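Local atomic coordinates of sialidase B (Streptococcus pneumoniae serotype 4, PDB entry 4XJW), a protein that cleaves terminal sialic acid residues from oligosaccharides, glycoproteins and glycolipids, acting as an intramolecular trans-sialidase. Residues L49-Y63 against I142-E156. The protein carries 1 engineered substitution. Numbering follows the deposited sequence.
With PO4 (phosphate ion), chain D.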
ATOM      1  N   LEU A  49      -4.307 -24.666 -14.127  1.00 15.08           N
ATOM      2  CA  LEU A  49      -3.338 -24.478 -15.187  1.00 16.06           C
ATOM      3  C   LEU A  49      -2.592 -25.787 -15.456  1.00 16.32           C
ATOM      4  O   LEU A  49      -2.287 -26.121 -16.605  1.00 16.23           O
ATOM      5  CB  LEU A  49      -2.359 -23.363 -14.813  1.00 16.08           C
ATOM      6  CG  LEU A  49      -3.024 -21.997 -14.628  1.00 18.31           C
ATOM      7  CD1 LEU A  49      -2.034 -20.949 -14.145  1.00 20.51           C
ATOM      8  CD2 LEU A  49      -3.704 -21.541 -15.914  1.00 20.13           C
ATOM      9  N   PHE A  50      -2.320 -26.530 -14.389  1.00 15.07           N
ATOM     10  CA  PHE A  50      -1.535 -27.756 -14.456  1.00 13.87           C
ATOM     11  C   PHE A  50      -2.087 -28.724 -13.436  1.00 17.93           C
ATOM     12  O   PHE A  50      -2.399 -28.330 -12.310  1.00 16.87           O
ATOM     13  CB  PHE A  50      -0.057 -27.448 -14.160  1.00 14.84           C
ATOM     14  CG  PHE A  50       0.810 -28.668 -13.997  1.00 21.12           C
ATOM     15  CD1 PHE A  50       1.365 -29.298 -15.104  1.00 25.34           C
ATOM     16  CD2 PHE A  50       1.085 -29.174 -12.731  1.00 20.27           C
ATOM     17  CE1 PHE A  50       2.172 -30.419 -14.951  1.00 27.96           C
ATOM     18  CE2 PHE A  50       1.895 -30.291 -12.571  1.00 27.59           C
ATOM     19  CZ  PHE A  50       2.437 -30.913 -13.684  1.00 25.32           C
ATOM     20  N   GLY A  51      -2.220 -29.986 -13.839  1.00 17.64           N
ATOM     21  CA  GLY A  51      -2.698 -31.031 -12.954  1.00 18.68           C
ATOM     22  C   GLY A  51      -1.905 -32.320 -13.090  1.00 17.78           C
ATOM     23  O   GLY A  51      -1.474 -32.697 -14.187  1.00 21.41           O
ATOM     24  N   LEU A  52      -1.679 -32.972 -11.957  1.00 14.66           N
ATOM     25  CA  LEU A  52      -1.129 -34.321 -11.912  1.00 14.66           C
ATOM     26  C   LEU A  52      -2.102 -35.139 -11.085  1.00 15.72           C
ATOM     27  O   LEU A  52      -2.278 -34.865  -9.894  1.00 18.72           O
ATOM     28  CB  LEU A  52       0.225 -34.341 -11.211  1.00 18.75           C
ATOM     29  CG  LEU A  52       1.442 -33.786 -11.934  1.00 25.14           C
ATOM     30  CD1 LEU A  52       2.602 -33.691 -10.960  1.00 25.90           C
ATOM     31  CD2 LEU A  52       1.800 -34.675 -13.112  1.00 24.79           C
ATOM     32  N   SER A  53      -2.743 -36.140 -11.676  1.00 16.08           N
ATOM     33  CA  SER A  53      -3.783 -36.823 -10.920  1.00 17.15           C
ATOM     34  C   SER A  53      -3.811 -38.329 -11.084  1.00 17.54           C
ATOM     35  O   SER A  53      -3.378 -38.865 -12.097  1.00 17.85           O
ATOM     36  CB  SER A  53      -5.157 -36.284 -11.323  1.00 16.63           C
ATOM     37  OG  SER A  53      -5.453 -36.651 -12.659  1.00 18.56           O
ATOM     38  N   ASN A  54      -4.349 -39.002 -10.071  1.00 17.86           N
ATOM     39  CA  ASN A  54      -4.861 -40.351 -10.244  1.00 22.10           C
ATOM     40  C   ASN A  54      -6.245 -40.176 -10.851  1.00 17.60           C
ATOM     41  O   ASN A  54      -7.153 -39.654 -10.200  1.00 18.62           O
ATOM     42  CB  ASN A  54      -4.948 -41.075  -8.900  1.00 17.88           C
ATOM     43  CG  ASN A  54      -5.462 -42.507  -9.031  1.00 19.24           C
ATOM     44  OD1 ASN A  54      -6.156 -42.850  -9.989  1.00 20.03           O
ATOM     45  ND2 ASN A  54      -5.128 -43.341  -8.057  1.00 22.95           N
ATOM     46  N   SER A  55      -6.407 -40.602 -12.098  1.00 20.57           N
ATOM     47  CA  SER A  55      -7.647 -40.351 -12.823  1.00 17.94           C
ATOM     48  C   SER A  55      -8.678 -41.471 -12.685  1.00 19.47           C
ATOM     49  O   SER A  55      -9.730 -41.420 -13.311  1.00 19.63           O
ATOM     50  CB  SER A  55      -7.360 -40.134 -14.304  1.00 23.02           C
ATOM     51  OG  SER A  55      -6.880 -41.322 -14.904  1.00 25.35           O
ATOM     52  N   LYS A  56      -8.381 -42.476 -11.868  1.00 19.81           N
ATOM     53  CA  LYS A  56      -9.254 -43.647 -11.770  1.00 23.97           C
ATOM     54  C   LYS A  56     -10.490 -43.407 -10.914  1.00 23.13           C
ATOM     55  O   LYS A  56     -10.475 -42.596  -9.985  1.00 21.36           O
ATOM     56  CB  LYS A  56      -8.475 -44.850 -11.241  1.00 20.03           C
ATOM     57  CG  LYS A  56      -7.362 -45.295 -12.174  1.00 27.90           C
ATOM     58  CD  LYS A  56      -6.677 -46.536 -11.648  1.00 35.85           C
ATOM     59  CE  LYS A  56      -5.670 -47.074 -12.652  1.00 41.64           C
ATOM     60  NZ  LYS A  56      -5.378 -48.519 -12.410  1.00 38.07           N
ATOM     61  N   ALA A  57     -11.566 -44.126 -11.229  1.00 23.19           N
ATOM     62  CA  ALA A  57     -12.772 -44.082 -10.412  1.00 20.39           C
ATOM     63  C   ALA A  57     -12.402 -44.445  -8.981  1.00 17.20           C
ATOM     64  O   ALA A  57     -11.611 -45.359  -8.762  1.00 20.84           O
ATOM     65  CB  ALA A  57     -13.815 -45.046 -10.954  1.00 25.59           C
ATOM     66  N   GLY A  58     -12.951 -43.714  -8.015  1.00 16.97           N
ATOM     67  CA  GLY A  58     -12.666 -43.972  -6.613  1.00 19.11           C
ATOM     68  C   GLY A  58     -11.489 -43.192  -6.047  1.00 20.87           C
ATOM     69  O   GLY A  58     -11.230 -43.251  -4.843  1.00 18.86           O
ATOM     70  N   PHE A  59     -10.766 -42.469  -6.903  1.00 19.88           N
ATOM     71  CA  PHE A  59      -9.570 -41.748  -6.455  1.00 19.22           C
ATOM     72  C   PHE A  59      -9.610 -40.263  -6.809  1.00 16.28           C
ATOM     73  O   PHE A  59      -8.572 -39.671  -7.136  1.00 17.63           O
ATOM     74  CB  PHE A  59      -8.306 -42.399  -7.033  1.00 18.31           C
ATOM     75  CG  PHE A  59      -8.058 -43.790  -6.519  1.00 22.13           C
ATOM     76  CD1 PHE A  59      -7.317 -43.990  -5.363  1.00 23.01           C
ATOM     77  CD2 PHE A  59      -8.587 -44.893  -7.178  1.00 22.99           C
ATOM     78  CE1 PHE A  59      -7.092 -45.272  -4.875  1.00 25.75           C
ATOM     79  CE2 PHE A  59      -8.362 -46.176  -6.701  1.00 22.95           C
ATOM     80  CZ  PHE A  59      -7.616 -46.366  -5.548  1.00 26.90           C
ATOM     81  N   LYS A  60     -10.793 -39.658  -6.735  1.00 16.80           N
ATOM     82  CA  LYS A  60     -10.953 -38.286  -7.199  1.00 18.41           C
ATOM     83  C   LYS A  60     -10.219 -37.278  -6.320  1.00 19.13           C
ATOM     84  O   LYS A  60      -9.991 -36.152  -6.748  1.00 18.10           O
ATOM     85  CB  LYS A  60     -12.427 -37.908  -7.342  1.00 19.99           C
ATOM     86  CG  LYS A  60     -13.107 -37.559  -6.043  1.00 19.35           C
ATOM     87  CD  LYS A  60     -14.530 -37.098  -6.306  1.00 20.34           C
ATOM     88  CE  LYS A  60     -15.108 -36.418  -5.080  1.00 27.79           C
ATOM     89  NZ  LYS A  60     -14.763 -37.153  -3.839  1.00 36.77           N
ATOM     90  N   ASN A  61      -9.853 -37.675  -5.102  1.00 15.00           N
ATOM     91  CA  ASN A  61      -9.114 -36.786  -4.207  1.00 19.05           C
ATOM     92  C   ASN A  61      -7.627 -37.102  -4.146  1.00 15.70           C
ATOM     93  O   ASN A  61      -6.964 -36.857  -3.138  1.00 16.87           O
ATOM     94  CB  ASN A  61      -9.737 -36.800  -2.806  1.00 15.91           C
ATOM     95  CG  ASN A  61     -11.153 -36.285  -2.805  1.00 19.67           C
ATOM     96  OD1 ASN A  61     -11.542 -35.512  -3.685  1.00 17.23           O
ATOM     97  ND2 ASN A  61     -11.944 -36.719  -1.823  1.00 19.84           N
ATOM     98  N   ASN A  62      -7.109 -37.665  -5.232  1.00 13.23           N
ATOM     99  CA  ASN A  62      -5.693 -37.930  -5.347  1.00 14.87           C
ATOM    100  C   ASN A  62      -5.136 -37.125  -6.505  1.00 16.65           C
ATOM    101  O   ASN A  62      -5.086 -37.613  -7.639  1.00 17.32           O
ATOM    102  CB  ASN A  62      -5.428 -39.417  -5.605  1.00 17.40           C
ATOM    103  CG  ASN A  62      -5.508 -40.260  -4.350  1.00 17.00           C
ATOM    104  OD1 ASN A  62      -6.272 -39.968  -3.428  1.00 17.37           O
ATOM    105  ND2 ASN A  62      -4.711 -41.330  -4.311  1.00 18.04           N
ATOM    106  N   TYR A  63      -4.728 -35.886  -6.231  1.00 13.22           N
ATOM    107  CA  TYR A  63      -4.171 -35.036  -7.278  1.00 16.22           C
ATOM    108  C   TYR A  63      -3.391 -33.855  -6.743  1.00 15.80           C
ATOM    109  O   TYR A  63      -3.541 -33.457  -5.584  1.00 14.83           O
ATOM    110  CB  TYR A  63      -5.255 -34.526  -8.235  1.00 15.95           C
ATOM    111  CG  TYR A  63      -6.256 -33.571  -7.623  1.00 11.82           C
ATOM    112  CD1 TYR A  63      -7.420 -34.046  -7.037  1.00 16.22           C
ATOM    113  CD2 TYR A  63      -6.053 -32.192  -7.653  1.00 14.91           C
ATOM    114  CE1 TYR A  63      -8.340 -33.193  -6.495  1.00 13.33           C
ATOM    115  CE2 TYR A  63      -6.987 -31.323  -7.098  1.00 14.62           C
ATOM    116  CZ  TYR A  63      -8.128 -31.834  -6.523  1.00 16.67           C
ATOM    117  OH  TYR A  63      -9.066 -30.995  -5.965  1.00 17.97           O
ATOM    118  N   ILE A 142       1.902 -39.014  -5.052  1.00 20.18           N
ATOM    119  CA  ILE A 142       0.468 -39.167  -4.845  1.00 20.47           C
ATOM    120  C   ILE A 142       0.047 -40.548  -5.367  1.00 21.08           C
ATOM    121  O   ILE A 142       0.376 -40.923  -6.493  1.00 18.26           O
ATOM    122  CB  ILE A 142      -0.330 -38.026  -5.503  1.00 21.63           C
ATOM    123  CG1 ILE A 142      -0.045 -36.706  -4.782  1.00 22.10           C
ATOM    124  CG2 ILE A 142      -1.816 -38.323  -5.494  1.00 20.84           C
ATOM    125  CD1 ILE A 142      -0.415 -35.470  -5.581  1.00 22.36           C
ATOM    126  N   ASN A 143      -0.641 -41.314  -4.525  1.00 23.22           N
ATOM    127  CA  ASN A 143      -0.959 -42.704  -4.850  1.00 21.19           C
ATOM    128  C   ASN A 143      -1.721 -42.858  -6.158  1.00 20.49           C
ATOM    129  O   ASN A 143      -2.799 -42.289  -6.330  1.00 18.91           O
ATOM    130  CB  ASN A 143      -1.748 -43.353  -3.713  1.00 20.57           C
ATOM    131  CG  ASN A 143      -1.916 -44.855  -3.910  1.00 23.60           C
ATOM    132  OD1 ASN A 143      -1.008 -45.534  -4.400  1.00 29.12           O
ATOM    133  ND2 ASN A 143      -3.082 -45.374  -3.545  1.00 25.60           N
ATOM    134  N   GLY A 144      -1.140 -43.608  -7.088  1.00 19.43           N
ATOM    135  CA  GLY A 144      -1.822 -43.929  -8.330  1.00 20.77           C
ATOM    136  C   GLY A 144      -1.884 -42.849  -9.394  1.00 24.55           C
ATOM    137  O   GLY A 144      -2.703 -42.939 -10.304  1.00 21.82           O
ATOM    138  N   ILE A 145      -1.036 -41.827  -9.292  1.00 23.24           N
ATOM    139  CA  ILE A 145      -0.967 -40.819 -10.345  1.00 21.07           C
ATOM    140  C   ILE A 145      -0.759 -41.489 -11.706  1.00 23.00           C
ATOM    141  O   ILE A 145       0.103 -42.360 -11.846  1.00 23.75           O
ATOM    142  CB  ILE A 145       0.150 -39.776 -10.085  1.00 22.94           C
ATOM    143  CG1 ILE A 145      -0.375 -38.646  -9.197  1.00 23.76           C
ATOM    144  CG2 ILE A 145       0.644 -39.179 -11.387  1.00 25.15           C
ATOM    145  CD1 ILE A 145       0.670 -37.591  -8.900  1.00 34.40           C
ATOM    146  N   ASP A 146      -1.583 -41.111 -12.680  1.00 20.52           N
ATOM    147  CA  ASP A 146      -1.505 -41.678 -14.024  1.00 20.90           C
ATOM    148  C   ASP A 146      -1.807 -40.669 -15.130  1.00 22.64           C
ATOM    149  O   ASP A 146      -1.873 -41.031 -16.304  1.00 23.94           O
ATOM    150  CB  ASP A 146      -2.425 -42.907 -14.156  1.00 20.84           C
ATOM    151  CG  ASP A 146      -3.896 -42.601 -13.865  1.00 25.19           C
ATOM    152  OD1 ASP A 146      -4.344 -41.442 -14.005  1.00 21.44           O
ATOM    153  OD2 ASP A 146      -4.625 -43.553 -13.502  1.00 32.93           O
ATOM    154  N   LYS A 147      -1.975 -39.402 -14.763  1.00 18.51           N
ATOM    155  CA  LYS A 147      -2.297 -38.368 -15.741  1.00 22.07           C
ATOM    156  C   LYS A 147      -1.593 -37.062 -15.422  1.00 15.52           C
ATOM    157  O   LYS A 147      -1.568 -36.640 -14.265  1.00 18.96           O
ATOM    158  CB  LYS A 147      -3.794 -38.095 -15.756  1.00 20.32           C
ATOM    159  CG  LYS A 147      -4.632 -39.169 -16.398  1.00 17.10           C
ATOM    160  CD  LYS A 147      -4.431 -39.198 -17.898  1.00 25.10           C
ATOM    161  CE  LYS A 147      -5.498 -40.059 -18.559  1.00 31.37           C
ATOM    162  NZ  LYS A 147      -5.310 -40.116 -20.032  1.00 31.49           N
ATOM    163  N   ALA A 148      -1.025 -36.435 -16.452  1.00 17.13           N
ATOM    164  CA  ALA A 148      -0.500 -35.074 -16.353  1.00 19.61           C
ATOM    165  C   ALA A 148      -1.281 -34.215 -17.339  1.00 18.64           C
ATOM    166  O   ALA A 148      -1.425 -34.582 -18.509  1.00 20.19           O
ATOM    167  CB  ALA A 148       0.986 -35.046 -16.664  1.00 19.79           C
ATOM    168  N   THR A 149      -1.795 -33.081 -16.877  1.00 17.35           N
ATOM    169  CA  THR A 149      -2.767 -32.331 -17.652  1.00 16.72           C
ATOM    170  C   THR A 149      -2.474 -30.836 -17.658  1.00 21.80           C
ATOM    171  O   THR A 149      -2.041 -30.278 -16.647  1.00 20.44           O
ATOM    172  CB  THR A 149      -4.175 -32.549 -17.080  1.00 21.56           C
ATOM    173  OG1 THR A 149      -4.387 -33.948 -16.867  1.00 25.67           O
ATOM    174  CG2 THR A 149      -5.246 -32.019 -18.027  1.00 23.55           C
ATOM    175  N   LEU A 150      -2.698 -30.195 -18.803  1.00 15.94           N
ATOM    176  CA  LEU A 150      -2.712 -28.733 -18.867  1.00 18.09           C
ATOM    177  C   LEU A 150      -4.135 -28.212 -19.048  1.00 17.67           C
ATOM    178  O   LEU A 150      -4.909 -28.762 -19.835  1.00 20.65           O
ATOM    179  CB  LEU A 150      -1.839 -28.239 -20.015  1.00 17.27           C
ATOM    180  CG  LEU A 150      -0.392 -28.698 -19.974  1.00 16.76           C
ATOM    181  CD1 LEU A 150       0.341 -28.210 -21.213  1.00 19.81           C
ATOM    182  CD2 LEU A 150       0.281 -28.188 -18.699  1.00 16.68           C
ATOM    183  N   GLY A 151      -4.482 -27.149 -18.328  1.00 15.61           N
ATOM    184  CA  GLY A 151      -5.774 -26.508 -18.490  1.00 15.92           C
ATOM    185  C   GLY A 151      -6.972 -27.236 -17.892  1.00 15.03           C
ATOM    186  O   GLY A 151      -8.112 -26.902 -18.220  1.00 17.69           O
ATOM    187  N   ALA A 152      -6.711 -28.216 -17.025  1.00 15.03           N
ATOM    188  CA  ALA A 152      -7.738 -28.973 -16.310  1.00 19.43           C
ATOM    189  C   ALA A 152      -7.090 -29.940 -15.328  1.00 16.68           C
ATOM    190  O   ALA A 152      -5.871 -30.125 -15.351  1.00 16.72           O
ATOM    191  CB  ALA A 152      -8.617 -29.754 -17.287  1.00 20.20           C
ATOM    192  N   VAL A 153      -7.913 -30.563 -14.478  1.00 19.71           N
ATOM    193  CA  VAL A 153      -7.484 -31.710 -13.674  1.00 15.81           C
ATOM    194  C   VAL A 153      -8.383 -32.889 -14.033  1.00 18.80           C
ATOM    195  O   VAL A 153      -9.611 -32.750 -14.062  1.00 17.81           O
ATOM    196  CB  VAL A 153      -7.588 -31.437 -12.149  1.00 18.97           C
ATOM    197  CG1 VAL A 153      -7.130 -32.644 -11.353  1.00 20.37           C
ATOM    198  CG2 VAL A 153      -6.758 -30.224 -11.762  1.00 19.68           C
ATOM    199  N   ASN A 154      -7.779 -34.037 -14.329  1.00 17.29           N
ATOM    200  CA  ASN A 154      -8.553 -35.228 -14.676  1.00 19.96           C
ATOM    201  C   ASN A 154      -8.907 -36.023 -13.423  1.00 15.83           C
ATOM    202  O   ASN A 154      -8.036 -36.624 -12.795  1.00 20.35           O
ATOM    203  CB  ASN A 154      -7.770 -36.093 -15.673  1.00 18.67           C
ATOM    204  CG  ASN A 154      -8.572 -37.280 -16.187  1.00 21.32           C
ATOM    205  OD1 ASN A 154      -9.328 -37.896 -15.447  1.00 20.84           O
ATOM    206  ND2 ASN A 154      -8.408 -37.599 -17.462  1.00 26.40           N
ATOM    207  N   ARG A 155     -10.190 -36.031 -13.079  1.00 19.32           N
ATOM    208  CA  ARG A 155     -10.671 -36.759 -11.905  1.00 18.17           C
ATOM    209  C   ARG A 155     -11.747 -37.752 -12.334  1.00 19.43           C
ATOM    210  O   ARG A 155     -12.736 -37.368 -12.952  1.00 18.27           O
ATOM    211  CB  ARG A 155     -11.215 -35.780 -10.859  1.00 21.78           C
ATOM    212  CG  ARG A 155     -10.249 -34.639 -10.526  1.00 16.38           C
ATOM    213  CD  ARG A 155     -10.919 -33.586  -9.646  1.00 19.10           C
ATOM    214  NE  ARG A 155     -11.126 -34.052  -8.272  1.00 15.30           N
ATOM    215  CZ  ARG A 155     -11.953 -33.484  -7.403  1.00 17.85           C
ATOM    216  NH1 ARG A 155     -12.676 -32.431  -7.755  1.00 20.16           N
ATOM    217  NH2 ARG A 155     -12.063 -33.971  -6.171  1.00 17.92           N
ATOM    218  N   GLU A 156     -11.530 -39.029 -12.019  1.00 21.10           N
ATOM    219  CA  GLU A 156     -12.431 -40.108 -12.439  1.00 22.45           C
ATOM    220  C   GLU A 156     -12.697 -40.083 -13.949  1.00 24.01           C
ATOM    221  O   GLU A 156     -13.806 -40.366 -14.410  1.00 25.83           O
ATOM    222  CB  GLU A 156     -13.733 -40.086 -11.628  1.00 21.92           C
ATOM    223  CG  GLU A 156     -13.498 -40.158 -10.118  1.00 19.16           C
ATOM    224  CD  GLU A 156     -14.750 -40.505  -9.335  1.00 26.41           C
ATOM    225  OE1 GLU A 156     -15.755 -39.774  -9.467  1.00 31.95           O
ATOM    226  OE2 GLU A 156     -14.726 -41.510  -8.590  1.00 26.10           O
TER
HETATM  227  P   PO4 D 703     -13.318 -31.017  -4.486  1.00 21.32           P
HETATM  228  O1  PO4 D 703     -14.222 -31.207  -5.675  1.00 22.09           O
HETATM  229  O2  PO4 D 703     -12.769 -32.355  -4.028  1.00 20.98           O
HETATM  230  O3  PO4 D 703     -12.172 -30.116  -4.914  1.00 20.22           O
HETATM  231  O4  PO4 D 703     -14.097 -30.365  -3.372  1.00 22.95           O
HETATM  232  O   HOH W   1      -4.992 -34.256 -14.107  1.00 17.54           O
HETATM  233  O   HOH W   2      -9.847 -40.034 -10.071  1.00 18.93           O
HETATM  234  O   HOH W   3     -13.441 -40.878  -6.159  1.00 20.88           O
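A turn at chi3 (72°) bends the otherwise extended chain of Arg155 back to the loop 56-62, where NE and NH2 grip Lys60 O side-on, NE at 2.8 Å. The carbonyl oxygen lies in the guanidinium plane, while Tyr63, its ring plane 55° from that group, brings CE1 and OH over one face. Ser53 OG, held between backbone N and carbonyl carbon (chi1 68°), meets an in-plane lone pair of Asn154 O at 2.6 Å; a short hydroxyl side chain suits a place where the axes of strands 50-53 and 153-155 come within 6.3 Å, and a water joins it to Thr149 OG1 and Asn154 N.

Antiparallel pairing of 50-53 with 147-150 belongs to one sheet of the lectin-like N-terminal domain. Gly51 fits under Ala152 and Val153, where a CB would collide with Ala152 O. A classic bulge sets Asp146 and Lys147 opposite Ser53, and Asp146 OD1 accepts from Ser55 N and OG, which reach it from opposite faces of the carboxylate plane.

Asn143 O accepts one N-H from ND2 of both Asn54 (3.1 Å) and Asn62 (2.9 Å); Asn62 ND2 also bonds Gln82 OE1. Glu156 OE2 receives Gly58 N on its anti lone pair, nearly straight. The loop is thus tied down largely by side chains bonding to backbone, while NH1 and NH2 of Arg155, with Arg79, form a cationic site holding a phosphate, probably from the crystallisation liquor.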